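Local coordinates for protein SusD homolog (Bacteroides thetaiotaomicron VPI-5482, PDB 3IV0) that is of unproven function but, as a SusD-family outer-membrane protein, probably binds glycans at the cell surface for uptake, at residues T37-P42 with E276-N281; M209-L214 with L371-E376; F284-S289 with T354-S359. One frame throughout, in Å; residues are numbered along the deposited sequence. Where two conformers were deposited one is given.

Interaction 1 of 3, residues T37-P42 with E276-N281; sequences TMSQRP and EIFMMN
Ile277 meets the end of helix 19-39 through its backbone: a water donates to Ile277 O and to Ser39 O, linking the two carbonyls. The same Ile277 O lies 3.5 Å from Ser39 OG, a contact and not a hydrogen bond. Phe278 comes next, and its ring receives the selenomethionine Met38 over one face. Met38 CB stands 3.9 Å from the ring centroid and 28° off the ring normal, a CH-pi contact. Bends at chi2 and chi3 (-63° each) curl the chain back over the same ring, bringing CE to 3.4 Å from Phe278 CD2, while Met38 SE is a more distant Met-aromatic partner, 5.0 Å from the ring centroid and above the same face. Ser39 OG lies in the ring plane, at the edge beside CD1. Were Phe278 cut back to an alanine, the curled Met38 chain would probably lose its aromatic platform, with a gap opened beside Ile268 of strand 264-268. At Met279 the backbone joins in, its N donating to Met38 O over 3.0 Å at an N-H...O angle of 152°. Its side chain runs alongside the backbone of Gln40 and Arg41, with Met279 SE 3.5 Å from Gln40 C and Met279 CE near Pro42 CD. Asn281 O closes the contact 3.7 Å from Pro42 CB. The arrangement is a loop packed on a helix C-terminus, where a wider pi-type turn leads through a short linker to Pro42, the N-cap of helix 43-50.

Interaction 2 of 3, residues M209-L214 with L371-E376; sequences MMHINL and LLLYAE
Leu373 projects from helix 367-381 into a hollow formed by Met210, His211 and Leu214 of helix 202-219, in a helix-helix contact within the largely helical SusD-family fold. The short segments run in roughly the same direction, with their axes crossing at 37° and approaching to 10.6 Å. That spacing leaves room for whole side chains between the backbones, and no hydrogen bond joins the two segments. Each branch of Leu373 has its own neighbour. CD2 packs 3.6 Å from Leu214 CD1, while CD1 reaches the imidazole of His211, 3.5 Å from CE1, approaching the ring obliquely. On the His211 ring, Phe365 and His428 supply further ring contacts. The reciprocal bump is the methyl end of the selenomethionine Met210: its chain is extended at chi2 and then bends at chi3 (75°), laying CE in the groove between Leu373 and Tyr374. There CE is 3.7 Å from Leu373 CB and 3.9 Å from Tyr374 CB. Tyr374 itself has CG anti to the backbone N (chi1 -176°), which leads its ring off from segment 209-214, to touch Leu391 of helix 385-398 and Glu236 of helix 224-238. Farther along, Leu214 and Glu376 point at each other across the gap between the helices. The carboxylate of Glu376 has its salt-bridge partner in Arg435, and of segment 209-214 its OE2 meets just Leu214 CD2, a methyl 4.1 Å away.

Interaction 3 of 3, residues F284-S289 with T354-S359; sequences FSDNVS and TITSNS. With EDO (1,2-ethanediol), chain F.
Asp286 takes three hydrogen bonds from two consecutive residues, Thr356 and Ser357, at the end of strand 354-356. Its OD2 accepts from Thr356 OG1 at 2.7 Å through the syn lone pair. OD1 is gripped twice: Ser357 N donates to its syn lone pair over 2.7 Å with an N-H...O angle of 161°, and Ser357 OG donates over 2.6 Å from 40° above the carboxylate plane. With both oxygens held, the carboxylate has little freedom to rotate. Ser357 OG can reach OD1 because it sits between its own backbone N and carbonyl carbon (chi1 71°), folded back beside the chain. The same hydroxyl lies 2.7 Å from Ser285 OG, extending the polar chain into the preceding residue of the helical turn. Lys283 donates to Thr356 OG1 and forms a long, weak ion pair with Asp286 OD2, which would probably favour the charged carboxylate. Outward from this centre, a water accepts from Ser285 N and from Asn358 ND2, tying the segments a second time. Packing is slight: Ser285 CB rests 3.7 Å from Asn358 CB. On the other flank a 1,2-ethanediol, probably from the crystallisation liquor, bonds weakly to Asp286 O and Asn287 OD1. Thr356 OG1 also accepts from Asn358 N, 3.1 Å away, so the aspartate clasps an ST turn where the strand of a two-stranded antiparallel hairpin gives way to loop.

In the fold
Interactions 1 and 3 lie on the same side of the chain's centre, about 12 Å apart between centres, and share the connection from loop 276-281 into helix 284-287. They touch directly: Asn287 ND2 lies 2.9 Å from Asn281 O, a probable hydrogen bond, and Met280 packs against Asp286, Thr354 and Ile355. Interaction 2 is on the opposite side, about 27 and 29 Å from them between centres, joining helices 202-219 and 367-381. Along the chain, interaction 1 closes before interaction 3 opens; the segments of interactions 1 and 2 alternate, and interaction 3 falls wholly between the segments of interaction 2. Helical packing and a loop-rich region are thus interleaved in sequence within one chain.

Interaction 1 of 3, residues T37-P42 with E276-N281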
ATOM      1  N   THR A  37       2.409   9.555  -3.530  1.00 10.34           N
ATOM      2  CA  THR A  37       1.874   8.747  -2.431  1.00  9.44           C
ATOM      3  C   THR A  37       2.082   9.324  -1.050  1.00  8.70           C
ATOM      4  O   THR A  37       1.227   9.127  -0.176  1.00  9.77           O
ATOM      5  CB  THR A  37       2.506   7.346  -2.464  1.00  9.46           C
ATOM      6  OG1 THR A  37       3.923   7.472  -2.493  1.00 10.33           O
ATOM      7  CG2 THR A  37       2.016   6.530  -3.662  1.00 10.36           C
HETATM    8  N   MSE A  38       3.220  10.023  -0.851  1.00  9.48           N
HETATM    9  CA  MSE A  38       3.744  10.448   0.462  1.00  8.66           C
HETATM   10  C   MSE A  38       4.227  11.876   0.583  1.00  9.39           C
HETATM   11  O   MSE A  38       4.138  12.427   1.679  1.00 11.64           O
HETATM   12  CB  MSE A  38       4.895   9.521   0.901  1.00 10.62           C
HETATM   13  CG  MSE A  38       4.569   8.017   1.008  1.00 11.27           C
HETATM   14 SE   MSE A  38       3.222   7.579   2.335  0.75  9.78          SE
HETATM   15  CE  MSE A  38       4.190   8.199   3.891  1.00 11.75           C
ATOM     16  N   SER A  39       4.883  12.398  -0.446  1.00 11.79           N
ATOM     17  CA  SER A  39       5.653  13.622  -0.274  1.00 11.17           C
ATOM     18  C   SER A  39       4.972  14.871  -0.773  1.00 12.73           C
ATOM     19  O   SER A  39       5.274  15.942  -0.251  1.00 13.89           O
ATOM     20  CB  SER A  39       7.062  13.461  -0.850  1.00 12.29           C
ATOM     21  OG  SER A  39       7.808  12.530  -0.096  1.00 12.85           O
ATOM     22  N   GLN A  40       4.089  14.757  -1.756  1.00 11.30           N
ATOM     23  CA  GLN A  40       3.329  15.911  -2.232  1.00 15.01           C
ATOM     24  C   GLN A  40       1.837  15.793  -1.914  1.00 12.29           C
ATOM     25  O   GLN A  40       1.110  16.750  -2.121  1.00 14.58           O
ATOM     26  CB  GLN A  40       3.554  16.126  -3.742  1.00 15.89           C
ATOM     27  CG  GLN A  40       5.006  16.563  -4.097  1.00 16.86           C
ATOM     28  CD  GLN A  40       5.314  16.775  -5.621  1.00 19.79           C
ATOM     29  OE1 GLN A  40       4.682  16.211  -6.519  1.00 23.04           O
ATOM     30  NE2 GLN A  40       6.345  17.579  -5.893  1.00 29.89           N
ATOM     31  N   ARG A  41       1.393  14.575  -1.558  0.50 11.04           N
ATOM     32  CA  ARG A  41      -0.014  14.260  -1.183  0.50 12.16           C
ATOM     33  C   ARG A  41       0.011  13.194  -0.093  0.50 10.90           C
ATOM     34  O   ARG A  41       0.836  12.281  -0.147  0.50 11.60           O
ATOM     35  CB  ARG A  41      -0.809  13.646  -2.345  0.50 13.77           C
ATOM     36  CG  ARG A  41      -1.099  14.526  -3.491  0.50 11.03           C
ATOM     37  CD  ARG A  41       0.040  14.515  -4.521  0.50  9.54           C
ATOM     38  NE  ARG A  41      -0.162  15.500  -5.584  0.50  9.60           N
ATOM     39  CZ  ARG A  41      -0.942  15.290  -6.646  0.50 10.21           C
ATOM     40  NH1 ARG A  41      -1.573  14.135  -6.786  0.50 13.71           N
ATOM     41  NH2 ARG A  41      -1.112  16.241  -7.565  0.50 15.61           N
ATOM     42  N   PRO A  42      -0.923  13.253   0.871  1.00 10.33           N
ATOM     43  CA  PRO A  42      -1.088  12.123   1.792  1.00  9.96           C
ATOM     44  C   PRO A  42      -1.996  11.036   1.214  1.00 11.48           C
ATOM     45  O   PRO A  42      -2.913  10.548   1.869  1.00 11.27           O
ATOM     46  CB  PRO A  42      -1.704  12.795   3.002  1.00 10.57           C
ATOM     47  CG  PRO A  42      -2.565  13.854   2.418  1.00 10.67           C
ATOM     48  CD  PRO A  42      -1.820  14.361   1.222  1.00 11.54           C
ATOM     49  N   GLU A 276      14.724  14.130   1.885  1.00 21.13           N
ATOM     50  CA  GLU A 276      13.669  13.335   1.248  1.00 18.66           C
ATOM     51  C   GLU A 276      12.700  12.979   2.366  1.00 16.85           C
ATOM     52  O   GLU A 276      12.863  11.960   3.057  1.00 18.23           O
ATOM     53  CB  GLU A 276      14.269  12.107   0.609  1.00 19.84           C
ATOM     54  CG  GLU A 276      15.100  12.445  -0.621  1.00 21.26           C
ATOM     55  CD  GLU A 276      15.865  11.258  -1.170  1.00 38.80           C
ATOM     56  OE1 GLU A 276      16.547  10.578  -0.378  1.00 42.21           O
ATOM     57  OE2 GLU A 276      15.801  11.023  -2.406  1.00 49.65           O
ATOM     58  N   ILE A 277      11.762  13.877   2.597  1.00 15.07           N
ATOM     59  CA  ILE A 277      10.898  13.835   3.764  1.00 16.83           C
ATOM     60  C   ILE A 277       9.454  13.774   3.337  1.00 14.74           C
ATOM     61  O   ILE A 277       8.981  14.564   2.548  1.00 15.37           O
ATOM     62  CB  ILE A 277      11.103  15.083   4.654  1.00 19.20           C
ATOM     63  CG1 ILE A 277      12.595  15.281   4.915  1.00 22.55           C
ATOM     64  CG2 ILE A 277      10.392  14.957   5.996  1.00 19.92           C
ATOM     65  CD1 ILE A 277      12.930  16.490   5.806  1.00 26.53           C
ATOM     66  N   PHE A 278       8.735  12.809   3.885  1.00 12.72           N
ATOM     67  CA  PHE A 278       7.319  12.696   3.616  1.00 10.89           C
ATOM     68  C   PHE A 278       6.590  13.840   4.287  1.00 12.78           C
ATOM     69  O   PHE A 278       7.035  14.321   5.296  1.00 12.86           O
ATOM     70  CB  PHE A 278       6.783  11.388   4.178  1.00 11.05           C
ATOM     71  CG  PHE A 278       7.462  10.110   3.621  1.00 11.00           C
ATOM     72  CD1 PHE A 278       7.995  10.033   2.324  1.00 12.16           C
ATOM     73  CD2 PHE A 278       7.477   8.953   4.405  1.00 10.55           C
ATOM     74  CE1 PHE A 278       8.541   8.859   1.874  1.00 11.49           C
ATOM     75  CE2 PHE A 278       8.019   7.777   3.952  1.00 11.00           C
ATOM     76  CZ  PHE A 278       8.560   7.719   2.687  1.00 11.96           C
HETATM   77  N   MSE A 279       5.427  14.203   3.780  1.00 11.93           N
HETATM   78  CA  MSE A 279       4.577  15.108   4.522  1.00 14.41           C
HETATM   79  C   MSE A 279       4.226  14.496   5.861  1.00 15.09           C
HETATM   80  O   MSE A 279       3.936  13.299   5.942  1.00 13.34           O
HETATM   81  CB  MSE A 279       3.293  15.338   3.769  1.00 15.45           C
HETATM   82  CG  MSE A 279       3.437  16.184   2.600  1.00 16.46           C
HETATM   83 SE   MSE A 279       1.794  16.382   1.573  0.75 15.96          SE
HETATM   84  CE  MSE A 279       0.774  17.123   2.886  1.00 16.38           C
HETATM   85  N   MSE A 280       4.238  15.299   6.909  0.66 15.91           N
HETATM   86  CA  MSE A 280       3.839  14.840   8.199  0.66 18.31           C
HETATM   87  C   MSE A 280       2.456  14.161   8.142  0.66 14.02           C
HETATM   88  O   MSE A 280       2.265  13.068   8.688  0.66 14.74           O
HETATM   89  CB  MSE A 280       3.818  16.030   9.141  0.66 20.87           C
HETATM   90  CG  MSE A 280       3.501  15.651  10.505  0.66 18.50           C
HETATM   91 SE   MSE A 280       3.910  17.023  11.799  0.50 36.71          SE
HETATM   92  CE  MSE A 280       5.286  17.151  11.490  0.66  3.33           C
ATOM     93  N   ASN A 281       1.512  14.802   7.470  1.00 12.95           N
ATOM     94  CA  ASN A 281       0.131  14.326   7.407  1.00 12.28           C
ATOM     95  C   ASN A 281      -0.013  13.061   6.543  1.00 11.75           C
ATOM     96  O   ASN A 281      -1.023  12.384   6.571  1.00 11.44           O
ATOM     97  CB  ASN A 281      -0.778  15.461   6.907  1.00 12.73           C
ATOM     98  CG  ASN A 281      -2.250  15.230   7.132  1.00 11.95           C
ATOM     99  OD1 ASN A 281      -2.717  14.667   8.166  1.00 16.72           O
ATOM    100  ND2 ASN A 281      -3.010  15.702   6.197  1.00 10.59           N
TER
HETATM  101  O   HOH W   1       7.335  16.406   1.521  1.00 21.02           O

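Interaction 2 of 3, residues M209-L214 with L371-E376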
HETATM    1  N   MSE A 209       2.042  -8.589  -7.929  1.00  9.22           N
HETATM    2  CA  MSE A 209       1.235  -9.505  -8.719  1.00  8.38           C
HETATM    3  C   MSE A 209       0.167 -10.182  -7.908  1.00  9.00           C
HETATM    4  O   MSE A 209      -0.944 -10.396  -8.394  1.00  8.74           O
HETATM    5  CB  MSE A 209       2.123 -10.527  -9.405  1.00  9.31           C
HETATM    6  CG  MSE A 209       3.028  -9.967 -10.542  1.00  9.27           C
HETATM    7 SE   MSE A 209       4.109 -11.293 -11.401  0.75 10.56          SE
HETATM    8  CE  MSE A 209       2.721 -12.252 -12.465  1.00 15.53           C
HETATM    9  N   MSE A 210       0.474 -10.489  -6.643  0.66  8.58           N
HETATM   10  CA  MSE A 210      -0.539 -11.074  -5.783  0.66  9.50           C
HETATM   11  C   MSE A 210      -1.678 -10.110  -5.534  0.66  8.71           C
HETATM   12  O   MSE A 210      -2.843 -10.481  -5.625  0.66  9.20           O
HETATM   13  CB  MSE A 210       0.043 -11.552  -4.458  0.66 10.48           C
HETATM   14  CG  MSE A 210       1.110 -12.581  -4.626  0.66  9.11           C
HETATM   15 SE   MSE A 210       2.117 -13.051  -3.009  0.50 13.70          SE
HETATM   16  CE  MSE A 210       0.867 -14.031  -2.208  0.66 22.11           C
ATOM     17  N   HIS A 211      -1.345  -8.839  -5.298  1.00  8.12           N
ATOM     18  CA  HIS A 211      -2.365  -7.825  -5.103  1.00  8.60           C
ATOM     19  C   HIS A 211      -3.213  -7.628  -6.350  1.00  8.83           C
ATOM     20  O   HIS A 211      -4.435  -7.533  -6.268  1.00  9.06           O
ATOM     21  CB  HIS A 211      -1.697  -6.513  -4.730  1.00  8.05           C
ATOM     22  CG  HIS A 211      -1.569  -6.323  -3.278  1.00  9.26           C
ATOM     23  ND1 HIS A 211      -0.537  -6.837  -2.512  1.00 12.10           N
ATOM     24  CD2 HIS A 211      -2.387  -5.660  -2.440  1.00  8.06           C
ATOM     25  CE1 HIS A 211      -0.745  -6.491  -1.246  1.00  7.56           C
ATOM     26  NE2 HIS A 211      -1.854  -5.777  -1.187  1.00 14.23           N
ATOM     27  N   ILE A 212      -2.594  -7.604  -7.518  1.00  8.72           N
ATOM     28  CA  ILE A 212      -3.341  -7.377  -8.754  1.00  9.45           C
ATOM     29  C   ILE A 212      -4.309  -8.535  -8.988  1.00  8.16           C
ATOM     30  O   ILE A 212      -5.501  -8.312  -9.281  1.00  8.46           O
ATOM     31  CB  ILE A 212      -2.399  -7.172  -9.949  1.00  8.62           C
ATOM     32  CG1 ILE A 212      -1.643  -5.860  -9.857  1.00 10.22           C
ATOM     33  CG2 ILE A 212      -3.193  -7.219 -11.274  1.00 10.60           C
ATOM     34  CD1 ILE A 212      -0.499  -5.754 -10.860  1.00 11.14           C
ATOM     35  N   ASN A 213      -3.846  -9.766  -8.827  1.00  8.64           N
ATOM     36  CA  ASN A 213      -4.738 -10.926  -8.944  1.00  8.95           C
ATOM     37  C   ASN A 213      -5.919 -10.822  -7.986  1.00  8.43           C
ATOM     38  O   ASN A 213      -7.046 -11.144  -8.344  1.00  9.10           O
ATOM     39  CB  ASN A 213      -3.971 -12.200  -8.675  1.00  9.01           C
ATOM     40  CG  ASN A 213      -3.303 -12.747  -9.922  1.00  9.49           C
ATOM     41  OD1 ASN A 213      -3.976 -13.228 -10.844  1.00 10.59           O
ATOM     42  ND2 ASN A 213      -1.977 -12.664  -9.971  1.00 10.63           N
ATOM     43  N   LEU A 214      -5.687 -10.402  -6.749  1.00  9.14           N
ATOM     44  CA  LEU A 214      -6.762 -10.353  -5.759  1.00  9.12           C
ATOM     45  C   LEU A 214      -7.762  -9.236  -6.040  1.00  9.56           C
ATOM     46  O   LEU A 214      -8.956  -9.366  -5.726  1.00 10.24           O
ATOM     47  CB  LEU A 214      -6.185 -10.289  -4.348  1.00  8.43           C
ATOM     48  CG  LEU A 214      -5.466 -11.599  -3.953  1.00  9.38           C
ATOM     49  CD1 LEU A 214      -4.641 -11.375  -2.701  1.00 10.14           C
ATOM     50  CD2 LEU A 214      -6.493 -12.718  -3.710  1.00 11.91           C
ATOM     51  N   LEU A 371       2.527 -13.427   3.033  1.00  9.81           N
ATOM     52  CA  LEU A 371       2.174 -14.751   3.541  1.00  9.67           C
ATOM     53  C   LEU A 371       0.679 -14.837   3.771  1.00  9.60           C
ATOM     54  O   LEU A 371       0.079 -15.879   3.566  1.00 10.29           O
ATOM     55  CB  LEU A 371       2.943 -15.046   4.851  1.00 10.83           C
ATOM     56  CG  LEU A 371       4.433 -15.198   4.710  1.00 11.77           C
ATOM     57  CD1 LEU A 371       5.057 -15.376   6.103  1.00 14.56           C
ATOM     58  CD2 LEU A 371       4.791 -16.377   3.773  1.00 14.83           C
ATOM     59  N   LEU A 372       0.076 -13.756   4.263  1.00 10.30           N
ATOM     60  CA  LEU A 372      -1.373 -13.746   4.498  1.00 10.01           C
ATOM     61  C   LEU A 372      -2.151 -13.735   3.219  1.00 10.40           C
ATOM     62  O   LEU A 372      -3.202 -14.352   3.141  1.00 10.30           O
ATOM     63  CB  LEU A 372      -1.777 -12.604   5.423  1.00  9.96           C
ATOM     64  CG  LEU A 372      -1.251 -12.710   6.870  1.00 10.44           C
ATOM     65  CD1 LEU A 372      -1.434 -11.395   7.622  1.00 12.94           C
ATOM     66  CD2 LEU A 372      -1.872 -13.899   7.632  1.00 12.98           C
ATOM     67  N   LEU A 373      -1.658 -13.085   2.169  1.00 10.55           N
ATOM     68  CA  LEU A 373      -2.309 -13.165   0.857  1.00 10.35           C
ATOM     69  C   LEU A 373      -2.298 -14.581   0.295  1.00 10.15           C
ATOM     70  O   LEU A 373      -3.267 -15.045  -0.294  1.00 10.63           O
ATOM     71  CB  LEU A 373      -1.647 -12.220  -0.139  1.00 10.48           C
ATOM     72  CG  LEU A 373      -1.717 -10.709   0.138  1.00 10.86           C
ATOM     73  CD1 LEU A 373      -1.077  -9.966  -1.044  1.00 13.53           C
ATOM     74  CD2 LEU A 373      -3.154 -10.249   0.410  1.00 13.06           C
ATOM     75  N   TYR A 374      -1.165 -15.256   0.444  1.00 10.41           N
ATOM     76  CA  TYR A 374      -1.000 -16.652   0.046  1.00 10.06           C
ATOM     77  C   TYR A 374      -2.008 -17.518   0.816  1.00  9.84           C
ATOM     78  O   TYR A 374      -2.776 -18.268   0.233  1.00 11.12           O
ATOM     79  CB  TYR A 374       0.454 -17.035   0.307  1.00  9.58           C
ATOM     80  CG  TYR A 374       0.921 -18.391  -0.086  1.00 10.70           C
ATOM     81  CD1 TYR A 374       0.153 -19.266  -0.815  1.00 12.80           C
ATOM     82  CD2 TYR A 374       2.208 -18.771   0.231  1.00 11.79           C
ATOM     83  CE1 TYR A 374       0.657 -20.517  -1.182  1.00 13.74           C
ATOM     84  CE2 TYR A 374       2.703 -19.998  -0.138  1.00 12.41           C
ATOM     85  CZ  TYR A 374       1.920 -20.872  -0.816  1.00 14.27           C
ATOM     86  OH  TYR A 374       2.390 -22.126  -1.149  1.00 17.60           O
ATOM     87  N   ALA A 375      -2.067 -17.331   2.131  1.00  9.84           N
ATOM     88  CA  ALA A 375      -3.053 -18.054   2.923  1.00 11.34           C
ATOM     89  C   ALA A 375      -4.472 -17.751   2.456  1.00 10.77           C
ATOM     90  O   ALA A 375      -5.312 -18.659   2.376  1.00 10.89           O
ATOM     91  CB  ALA A 375      -2.910 -17.705   4.388  1.00 10.79           C
ATOM     92  N   GLU A 376      -4.798 -16.484   2.212  1.00  9.68           N
ATOM     93  CA  GLU A 376      -6.121 -16.104   1.792  1.00 10.26           C
ATOM     94  C   GLU A 376      -6.524 -16.835   0.525  1.00 10.39           C
ATOM     95  O   GLU A 376      -7.652 -17.327   0.411  1.00 11.39           O
ATOM     96  CB  GLU A 376      -6.134 -14.593   1.542  1.00 10.76           C
ATOM     97  CG  GLU A 376      -7.414 -14.069   0.964  1.00 12.32           C
ATOM     98  CD  GLU A 376      -7.399 -12.582   0.728  1.00 16.83           C
ATOM     99  OE1 GLU A 376      -6.599 -11.893   1.361  1.00 16.58           O
ATOM    100  OE2 GLU A 376      -8.230 -12.121  -0.097  1.00 19.88           O
TER

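Interaction 3 of 3, residues F284-S289 with T354-S359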
ATOM      1  N   PHE A 284       1.084   7.880   8.613  1.00 11.10           N
ATOM      2  CA  PHE A 284       0.102   7.415   9.579  1.00 11.97           C
ATOM      3  C   PHE A 284       0.565   7.647  11.004  1.00 11.22           C
ATOM      4  O   PHE A 284      -0.188   8.193  11.859  1.00 11.49           O
ATOM      5  CB  PHE A 284      -0.136   5.915   9.341  1.00 12.20           C
ATOM      6  CG  PHE A 284      -1.071   5.250  10.328  1.00 10.96           C
ATOM      7  CD1 PHE A 284      -2.432   5.296  10.123  1.00 11.87           C
ATOM      8  CD2 PHE A 284      -0.588   4.573  11.432  1.00 13.47           C
ATOM      9  CE1 PHE A 284      -3.315   4.666  10.990  1.00 12.04           C
ATOM     10  CE2 PHE A 284      -1.484   3.945  12.302  1.00 11.78           C
ATOM     11  CZ  PHE A 284      -2.844   4.028  12.071  1.00 11.94           C
ATOM     12  N   SER A 285       1.795   7.275  11.285  1.00 10.57           N
ATOM     13  CA  SER A 285       2.334   7.414  12.632  1.00 11.50           C
ATOM     14  C   SER A 285       2.164   8.855  13.171  1.00 13.37           C
ATOM     15  O   SER A 285       1.826   9.050  14.359  1.00 13.23           O
ATOM     16  CB  SER A 285       3.798   6.986  12.651  1.00 11.89           C
ATOM     17  OG  SER A 285       4.281   6.903  13.991  1.00 12.31           O
ATOM     18  N   ASP A 286       2.423   9.861  12.331  1.00 11.40           N
ATOM     19  CA  ASP A 286       2.347  11.256  12.766  1.00 13.24           C
ATOM     20  C   ASP A 286       0.935  11.731  12.961  1.00 15.11           C
ATOM     21  O   ASP A 286       0.720  12.804  13.528  1.00 14.95           O
ATOM     22  CB  ASP A 286       3.146  12.178  11.848  1.00 13.60           C
ATOM     23  CG  ASP A 286       4.651  12.065  12.069  1.00 14.29           C
ATOM     24  OD1 ASP A 286       5.092  11.687  13.173  1.00 13.44           O
ATOM     25  OD2 ASP A 286       5.423  12.436  11.148  1.00 16.01           O
ATOM     26  N   ASN A 287      -0.038  10.940  12.505  1.00 12.83           N
ATOM     27  CA  ASN A 287      -1.420  11.280  12.705  1.00 13.49           C
ATOM     28  C   ASN A 287      -2.019  10.615  13.945  1.00 13.98           C
ATOM     29  O   ASN A 287      -3.105  11.030  14.390  1.00 13.43           O
ATOM     30  CB  ASN A 287      -2.235  10.913  11.451  1.00 11.60           C
ATOM     31  CG  ASN A 287      -1.896  11.782  10.253  1.00 13.29           C
ATOM     32  OD1 ASN A 287      -1.583  12.971  10.378  1.00 13.75           O
ATOM     33  ND2 ASN A 287      -1.976  11.194   9.067  1.00 12.93           N
ATOM     34  N   VAL A 288      -1.350   9.593  14.479  1.00 12.39           N
ATOM     35  CA  VAL A 288      -1.880   8.825  15.607  1.00 12.59           C
ATOM     36  C   VAL A 288      -0.951   8.873  16.811  1.00 12.96           C
ATOM     37  O   VAL A 288      -1.115   8.087  17.739  1.00 14.25           O
ATOM     38  CB  VAL A 288      -2.169   7.352  15.238  1.00 13.22           C
ATOM     39  CG1 VAL A 288      -3.260   7.324  14.176  1.00 15.30           C
ATOM     40  CG2 VAL A 288      -0.921   6.667  14.768  1.00 13.60           C
ATOM     41  N   SER A 289      -0.026   9.811  16.841  1.00 13.66           N
ATOM     42  CA  SER A 289       0.927   9.969  17.950  1.00 13.38           C
ATOM     43  C   SER A 289       0.831  11.349  18.546  1.00 14.20           C
ATOM     44  O   SER A 289       0.484  12.305  17.853  1.00 14.14           O
ATOM     45  CB  SER A 289       2.363   9.772  17.446  1.00 14.02           C
ATOM     46  OG  SER A 289       2.543   8.469  16.903  1.00 14.31           O
ATOM     47  N   THR A 354      11.808  20.376  13.889  1.00 28.14           N
ATOM     48  CA  THR A 354      10.581  19.636  13.602  1.00 26.10           C
ATOM     49  C   THR A 354      10.758  18.160  13.910  1.00 23.18           C
ATOM     50  O   THR A 354      11.691  17.509  13.431  1.00 23.54           O
ATOM     51  CB  THR A 354      10.182  19.750  12.140  1.00 24.66           C
ATOM     52  OG1 THR A 354      10.133  21.130  11.759  1.00 32.27           O
ATOM     53  CG2 THR A 354       8.829  19.100  11.904  1.00 26.98           C
ATOM     54  N   ILE A 355       9.831  17.629  14.682  1.00 21.58           N
ATOM     55  CA  ILE A 355       9.886  16.239  15.089  1.00 18.69           C
ATOM     56  C   ILE A 355       8.958  15.381  14.224  1.00 17.90           C
ATOM     57  O   ILE A 355       7.831  15.765  13.968  1.00 19.23           O
ATOM     58  CB  ILE A 355       9.466  16.071  16.569  1.00 18.92           C
ATOM     59  CG1 ILE A 355      10.295  16.978  17.486  1.00 23.99           C
ATOM     60  CG2 ILE A 355       9.621  14.627  17.014  1.00 21.55           C
ATOM     61  CD1 ILE A 355       9.772  16.967  18.905  1.00 26.56           C
ATOM     62  N   THR A 356       9.459  14.220  13.800  1.00 14.05           N
ATOM     63  CA  THR A 356       8.568  13.190  13.267  1.00 13.54           C
ATOM     64  C   THR A 356       8.664  11.958  14.136  1.00 14.70           C
ATOM     65  O   THR A 356       9.728  11.595  14.645  1.00 14.27           O
ATOM     66  CB  THR A 356       8.897  12.820  11.795  1.00 14.87           C
ATOM     67  OG1 THR A 356       8.004  11.794  11.328  1.00 13.61           O
ATOM     68  CG2 THR A 356      10.294  12.325  11.646  1.00 16.84           C
ATOM     69  N   SER A 357       7.540  11.277  14.245  1.00 12.86           N
ATOM     70  CA  SER A 357       7.520  10.014  14.957  1.00 12.75           C
ATOM     71  C   SER A 357       7.962   8.840  14.115  1.00 12.53           C
ATOM     72  O   SER A 357       8.129   7.742  14.639  1.00 13.68           O
ATOM     73  CB  SER A 357       6.133   9.726  15.541  1.00 13.39           C
ATOM     74  OG  SER A 357       5.194   9.411  14.501  1.00 14.12           O
ATOM     75  N   ASN A 358       8.112   9.057  12.803  1.00 12.64           N
ATOM     76  CA  ASN A 358       8.496   7.981  11.920  1.00 12.31           C
ATOM     77  C   ASN A 358       9.396   8.464  10.783  1.00 12.49           C
ATOM     78  O   ASN A 358       8.917   8.892   9.735  1.00 12.63           O
ATOM     79  CB  ASN A 358       7.265   7.239  11.388  1.00 12.05           C
ATOM     80  CG  ASN A 358       7.654   6.003  10.589  1.00 12.18           C
ATOM     81  OD1 ASN A 358       8.842   5.696  10.478  1.00 12.33           O
ATOM     82  ND2 ASN A 358       6.671   5.266  10.083  1.00 12.34           N
ATOM     83  N   SER A 359      10.703   8.395  11.010  1.00 11.05           N
ATOM     84  CA  SER A 359      11.723   8.706  10.016  1.00 12.91           C
ATOM     85  C   SER A 359      11.968   7.566   9.046  1.00 12.55           C
ATOM     86  O   SER A 359      12.800   7.673   8.128  1.00 13.21           O
ATOM     87  CB  SER A 359      13.036   9.017  10.738  1.00 14.55           C
ATOM     88  OG  SER A 359      13.509   7.843  11.368  1.00 16.51           O
TER
HETATM   89  C1  EDO F   5       1.246  15.321  12.159  1.00 29.46           C
HETATM   90  O1  EDO F   5       1.165  15.681  13.511  1.00 32.44           O
HETATM   91  C2  EDO F   5      -0.007  15.447  11.296  1.00 29.16           C
HETATM   92  O2  EDO F   5      -1.198  15.360  12.057  1.00 31.40           O
HETATM   93  O   HOH W   2       3.729   5.820   9.594  1.00 13.40           O